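PDB 4TMD: DUF5642 domain-containing protein, which is of unknown function but is probably made as a lipoprotein precursor with a signal peptide and belongs to the DUF5642 family of the Mog1p/PsbP clan. Local coordinates for residues 144-152 with 160-168. Residues are numbered along the deposited sequence; the frame is centred on the assembly and turned at random.
Sequences RTGELYNYV and VIVTANPLV
Tyr151 and Val162 form an antiparallel hydrogen-bonded pair, joined by two backbone bonds: Tyr151 N to Val162 O at 2.8 Å and Val162 N back to Tyr151 O, each with its donor in the plane of the accepting carbonyl. Their side chains rise from the same face of the sheet but touch only at the root, where Tyr151 CB and Val162 CB are 4.5 Å apart. With CG beside the backbone N (chi1 -59°), the tyrosine ring passes obliquely by Val162 O, which lies 4.0 Å from Tyr151 CD2. Two residues along each strand, Tyr149 and Ala164 repeat the pairing, and the bond from Tyr149 N to Ala164 O is nearly straight (175° at the hydrogen). The Tyr149 ring leads away from strand 160-166, and it is Ala164 O, not the methyl, that lies at the ring edge, near its plane.

The reverse face carries Asn150 and Thr163, a non-hydrogen-bonded pair with side chains lying side by side. Thr163 OG1 donates to Asn150 OD1 over 2.8 Å, almost in line with the amide C=O, and so adds a polar link between backbones that exchange no N-H bond at this pair. Farther along, Val152 CG2 meets Ile161 CG2 at 4.2 Å. Toward the other end, where regular pairing stops, the ring carbon Pro166 CD packs on Glu147 O at 3.2 Å.

The two segments belong to the hairpin of strands 145-155 and 158-166, in the middle of a large antiparallel sheet. Helix 179-194 covers Tyr151, and its first residue, Thr179, also touches Tyr149, whose ring stacks with His132. Strand 127-137 continues the sheet beyond 145-155, while strand 79-88 flanks 158-166, bringing Phe81 against Ala164 and Met84 against Ile161.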
# COMPACT_ATOMS: atom_id res chain seq x y z
N ARG A 144 5.84 -18.12 -10.19
CA ARG A 144 6.87 -17.31 -9.57
C ARG A 144 6.41 -15.86 -9.38
O ARG A 144 6.89 -15.15 -8.49
CB ARG A 144 8.15 -17.37 -10.40
N THR A 145 5.47 -15.44 -10.22
CA THR A 145 4.98 -14.06 -10.24
C THR A 145 4.12 -13.70 -9.03
O THR A 145 3.22 -14.43 -8.65
CB THR A 145 4.21 -13.80 -11.53
N GLY A 146 4.41 -12.55 -8.43
CA GLY A 146 3.64 -12.01 -7.32
C GLY A 146 3.27 -10.57 -7.61
O GLY A 146 4.12 -9.74 -7.95
N GLU A 147 1.99 -10.25 -7.48
CA GLU A 147 1.47 -8.97 -7.95
C GLU A 147 0.70 -8.22 -6.86
O GLU A 147 -0.00 -8.85 -6.07
CB GLU A 147 0.57 -9.22 -9.17
CG GLU A 147 -0.11 -8.02 -9.74
CD GLU A 147 -0.88 -8.35 -11.00
OE1 GLU A 147 -1.37 -7.43 -11.67
OE2 GLU A 147 -0.99 -9.55 -11.33
N LEU A 148 0.84 -6.90 -6.81
CA LEU A 148 -0.01 -6.09 -5.92
C LEU A 148 -0.21 -4.66 -6.41
O LEU A 148 0.56 -4.15 -7.24
CB LEU A 148 0.55 -6.08 -4.49
CG LEU A 148 1.89 -5.44 -4.12
CD1 LEU A 148 1.78 -3.94 -3.99
CD2 LEU A 148 2.44 -6.04 -2.84
N TYR A 149 -1.26 -4.04 -5.90
CA TYR A 149 -1.50 -2.62 -6.05
C TYR A 149 -1.38 -1.95 -4.69
O TYR A 149 -1.79 -2.53 -3.67
CB TYR A 149 -2.86 -2.36 -6.67
CG TYR A 149 -2.95 -2.75 -8.12
CD1 TYR A 149 -2.82 -1.80 -9.12
CD2 TYR A 149 -3.16 -4.08 -8.50
CE1 TYR A 149 -2.91 -2.15 -10.45
CE2 TYR A 149 -3.25 -4.43 -9.85
CZ TYR A 149 -3.12 -3.46 -10.81
OH TYR A 149 -3.21 -3.78 -12.15
N ASN A 150 -0.77 -0.77 -4.67
CA ASN A 150 -0.54 0.02 -3.47
C ASN A 150 -1.14 1.40 -3.68
O ASN A 150 -0.86 2.02 -4.70
CB ASN A 150 0.96 0.21 -3.20
CG ASN A 150 1.49 -0.73 -2.17
OD1 ASN A 150 0.83 -1.02 -1.17
ND2 ASN A 150 2.71 -1.22 -2.39
N TYR A 151 -1.91 1.89 -2.73
CA TYR A 151 -2.41 3.25 -2.82
C TYR A 151 -2.09 3.92 -1.51
O TYR A 151 -2.37 3.39 -0.44
CB TYR A 151 -3.91 3.31 -3.13
CG TYR A 151 -4.23 2.62 -4.43
CD1 TYR A 151 -4.23 3.33 -5.62
CD2 TYR A 151 -4.50 1.25 -4.47
CE1 TYR A 151 -4.49 2.69 -6.83
CE2 TYR A 151 -4.77 0.61 -5.68
CZ TYR A 151 -4.76 1.33 -6.84
OH TYR A 151 -5.02 0.71 -8.05
N VAL A 152 -1.46 5.08 -1.61
CA VAL A 152 -0.98 5.80 -0.45
C VAL A 152 -1.63 7.17 -0.38
O VAL A 152 -1.63 7.89 -1.39
CB VAL A 152 0.55 5.96 -0.53
CG1 VAL A 152 1.05 6.90 0.59
CG2 VAL A 152 1.23 4.62 -0.46
N VAL A 160 -2.19 6.81 5.01
CA VAL A 160 -3.09 5.67 4.88
C VAL A 160 -2.65 4.87 3.67
O VAL A 160 -2.39 5.44 2.61
CB VAL A 160 -4.57 6.11 4.72
CG1 VAL A 160 -5.45 4.90 4.39
CG2 VAL A 160 -5.05 6.83 5.98
N ILE A 161 -2.52 3.57 3.85
CA ILE A 161 -2.05 2.71 2.77
C ILE A 161 -3.02 1.57 2.51
O ILE A 161 -3.32 0.78 3.41
CB ILE A 161 -0.67 2.11 3.09
CG1 ILE A 161 0.31 3.19 3.52
CG2 ILE A 161 -0.15 1.35 1.87
CD1 ILE A 161 1.69 2.65 3.76
N VAL A 162 -3.52 1.50 1.28
CA VAL A 162 -4.33 0.36 0.88
C VAL A 162 -3.47 -0.52 -0.03
O VAL A 162 -2.88 -0.04 -1.00
CB VAL A 162 -5.64 0.80 0.16
CG1 VAL A 162 -6.41 -0.43 -0.40
CG2 VAL A 162 -6.52 1.60 1.13
N THR A 163 -3.38 -1.79 0.33
CA THR A 163 -2.68 -2.77 -0.50
C THR A 163 -3.68 -3.81 -0.97
O THR A 163 -4.43 -4.37 -0.17
CB THR A 163 -1.54 -3.45 0.26
OG1 THR A 163 -0.64 -2.45 0.76
CG2 THR A 163 -0.78 -4.40 -0.66
N ALA A 164 -3.72 -4.05 -2.28
CA ALA A 164 -4.63 -5.05 -2.85
C ALA A 164 -3.83 -6.06 -3.67
O ALA A 164 -3.03 -5.65 -4.51
CB ALA A 164 -5.68 -4.39 -3.71
N ASN A 165 -4.05 -7.35 -3.45
CA ASN A 165 -3.32 -8.38 -4.19
C ASN A 165 -4.23 -9.59 -4.49
O ASN A 165 -5.16 -9.86 -3.73
CB ASN A 165 -2.08 -8.82 -3.41
CG ASN A 165 -2.43 -9.59 -2.15
OD1 ASN A 165 -2.60 -9.01 -1.09
ND2 ASN A 165 -2.56 -10.89 -2.28
N PRO A 166 -3.96 -10.32 -5.59
CA PRO A 166 -4.70 -11.56 -5.83
C PRO A 166 -4.41 -12.57 -4.72
O PRO A 166 -3.26 -12.65 -4.28
CB PRO A 166 -4.15 -12.07 -7.17
CG PRO A 166 -3.28 -10.98 -7.71
CD PRO A 166 -2.85 -10.15 -6.54
N LEU A 167 -5.42 -13.31 -4.26
CA LEU A 167 -5.14 -14.46 -3.41
C LEU A 167 -4.50 -15.52 -4.31
O LEU A 167 -5.04 -15.86 -5.36
CB LEU A 167 -6.41 -15.01 -2.78
CG LEU A 167 -7.15 -14.17 -1.75
CD1 LEU A 167 -8.49 -14.81 -1.39
CD2 LEU A 167 -6.31 -13.98 -0.49
N VAL A 168 -3.32 -15.98 -3.92
CA VAL A 168 -2.67 -17.08 -4.62
C VAL A 168 -2.78 -18.30 -3.74
O VAL A 168 -2.06 -18.44 -2.75
CB VAL A 168 -1.19 -16.76 -4.94
CG1 VAL A 168 -0.51 -17.98 -5.56
CG2 VAL A 168 -1.10 -15.55 -5.86